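Local coordinates for protein ferredoxin-thioredoxin reductase subunit A2, chloroplastic (Arabidopsis thaliana, PDB 7C2B) that probably serves as the variable subunit of the ferredoxin-thioredoxin reductase, which passes electrons from reduced ferredoxin to thioredoxins in the chloroplast, at residues H101-E104 and D105-E108. Sequence-based numbering, arbitrary orientation.
Sequences HLKE and DEFE. With NO3 (nitrate ion), chain J.
Lys103 sets CG between its backbone N and carbonyl carbon (chi1 52°) and bends again at chi4, which brings NZ round to Asp105, whose CG takes the same kind of position (chi1 66°). Both lie in the short connection between strands 94-102 and 107-109, whose residues 104-106 make a 3-10 turn. These are the outermost strands, within this chain, of the SH3-like antiparallel sheet. Lys103 NZ reaches the syn lone pair of Asp105 OD1 at 2.7 Å, a close salt bridge. A second, long one runs from Lys103 NZ to Glu106 OE2 at 3.6 Å, so the ammonium group is held mainly by Asp105.

Glu106 is buried, its chain extended beyond CG. It lies against Lys103, with Glu106 CD 3.6 Å from Lys103 CG. Lys103 N donates to Glu106 OE1 at 3.1 Å, nearly straight (165°) but from above the carboxylate plane. In return, Glu106 N donates to Lys103 O at 3.0 Å, which closes the turn. OE1 also forms a salt bridge with a basic side chain of another protein chain, so this carboxylate ties the turn to the subunit interface. A glutamine here would probably leave that basic partner without its negative mate and cost Lys103 NZ its second, long salt bridge.

On the apolar side, Leu102 CD1 packs on Phe107 CD2 at 3.7 Å. Val38 and Phe82, the latter edge-to-face, also meet Phe107. Glu104 O sits over one face of the Phe107 ring, offset toward its rim. At the far end, CB of His101 points away from residues 105-108. His101 ND1 bonds an acidic side chain of the other protein chain, while His101 NE2 gives a weak, bent hydrogen bond, 3.0 Å, to O3 of a nitrate ion, probably from the crystallisation liquor.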
loop_
_atom_site.group_PDB
_atom_site.type_symbol
_atom_site.label_atom_id
_atom_site.label_comp_id
_atom_site.label_asym_id
_atom_site.label_seq_id
_atom_site.Cartn_x
_atom_site.Cartn_y
_atom_site.Cartn_z
ATOM N N HIS B 101 12.486 4.281 -9.859
ATOM C CA HIS B 101 11.531 3.254 -10.261
ATOM C C HIS B 101 10.293 3.893 -10.880
ATOM O O HIS B 101 9.709 4.816 -10.298
ATOM C CB HIS B 101 11.144 2.405 -9.052
ATOM C CG HIS B 101 12.227 1.480 -8.592
ATOM N ND1 HIS B 101 13.262 1.881 -7.768
ATOM C CD2 HIS B 101 12.422 0.161 -8.827
ATOM C CE1 HIS B 101 14.045 0.847 -7.520
ATOM N NE2 HIS B 101 13.560 -0.207 -8.154
ATOM N N LEU B 102 9.890 3.394 -12.056
ATOM C CA LEU B 102 8.737 3.918 -12.781
ATOM C C LEU B 102 7.783 2.785 -13.146
ATOM O O LEU B 102 8.163 1.610 -13.205
ATOM C CB LEU B 102 9.142 4.641 -14.081
ATOM C CG LEU B 102 10.174 5.760 -14.021
ATOM C CD1 LEU B 102 10.320 6.380 -15.417
ATOM C CD2 LEU B 102 9.706 6.790 -13.029
ATOM N N LYS B 103 6.532 3.152 -13.393
ATOM C CA LYS B 103 5.594 2.247 -14.042
ATOM C C LYS B 103 5.324 2.736 -15.456
ATOM O O LYS B 103 5.685 3.856 -15.834
ATOM C CB LYS B 103 4.291 2.109 -13.240
ATOM C CG LYS B 103 3.603 3.409 -12.868
ATOM C CD LYS B 103 2.402 3.095 -11.983
ATOM C CE LYS B 103 1.835 4.338 -11.341
ATOM N NZ LYS B 103 1.306 5.255 -12.370
ATOM N N GLU B 104 4.680 1.865 -16.240
ATOM C CA GLU B 104 4.648 2.031 -17.689
ATOM C C GLU B 104 3.963 3.324 -18.110
ATOM O O GLU B 104 4.351 3.922 -19.119
ATOM C CB GLU B 104 3.966 0.821 -18.346
ATOM C CG GLU B 104 2.614 0.465 -17.747
ATOM C CD GLU B 104 1.774 -0.436 -18.647
ATOM O OE1 GLU B 104 2.351 -1.118 -19.527
ATOM O OE2 GLU B 104 0.533 -0.467 -18.464
ATOM N N ASP B 105 2.962 3.786 -17.360
ATOM C CA ASP B 105 2.262 4.987 -17.787
ATOM C C ASP B 105 2.984 6.275 -17.398
ATOM O O ASP B 105 2.425 7.355 -17.582
ATOM C CB ASP B 105 0.807 4.981 -17.276
ATOM C CG ASP B 105 0.673 5.081 -15.752
ATOM O OD1 ASP B 105 1.674 5.283 -15.031
ATOM O OD2 ASP B 105 -0.481 4.966 -15.268
ATOM N N GLU B 106 4.223 6.207 -16.910
ATOM C CA GLU B 106 4.955 7.412 -16.553
ATOM C C GLU B 106 6.028 7.785 -17.568
ATOM O O GLU B 106 6.687 8.816 -17.403
ATOM C CB GLU B 106 5.580 7.242 -15.154
ATOM C CG GLU B 106 4.501 7.047 -14.093
ATOM C CD GLU B 106 5.048 6.742 -12.707
ATOM O OE1 GLU B 106 6.133 6.124 -12.603
ATOM O OE2 GLU B 106 4.371 7.112 -11.723
ATOM N N PHE B 107 6.233 6.980 -18.606
ATOM C CA PHE B 107 7.297 7.273 -19.554
ATOM C C PHE B 107 6.891 6.780 -20.936
ATOM O O PHE B 107 5.939 6.013 -21.093
ATOM C CB PHE B 107 8.637 6.647 -19.116
ATOM C CG PHE B 107 8.622 5.140 -19.073
ATOM C CD1 PHE B 107 8.939 4.396 -20.200
ATOM C CD2 PHE B 107 8.294 4.471 -17.905
ATOM C CE1 PHE B 107 8.915 3.019 -20.166
ATOM C CE2 PHE B 107 8.272 3.088 -17.856
ATOM C CZ PHE B 107 8.584 2.358 -18.989
ATOM N N GLU B 108 7.648 7.222 -21.938
ATOM C CA GLU B 108 7.502 6.765 -23.312
ATOM C C GLU B 108 8.869 6.343 -23.835
ATOM O O GLU B 108 9.903 6.892 -23.435
ATOM C CB GLU B 108 6.902 7.875 -24.212
ATOM C CG GLU B 108 7.900 8.991 -24.539
ATOM C CD GLU B 108 7.249 10.250 -25.088
ATOM O OE1 GLU B 108 6.019 10.252 -25.305
ATOM O OE2 GLU B 108 7.980 11.243 -25.296
HETATM N N NO3 J . 13.659 -2.632 -5.807
HETATM O O1 NO3 J . 13.101 -3.162 -4.797
HETATM O O2 NO3 J . 14.623 -1.821 -5.644
HETATM O O3 NO3 J . 13.252 -2.916 -6.972
#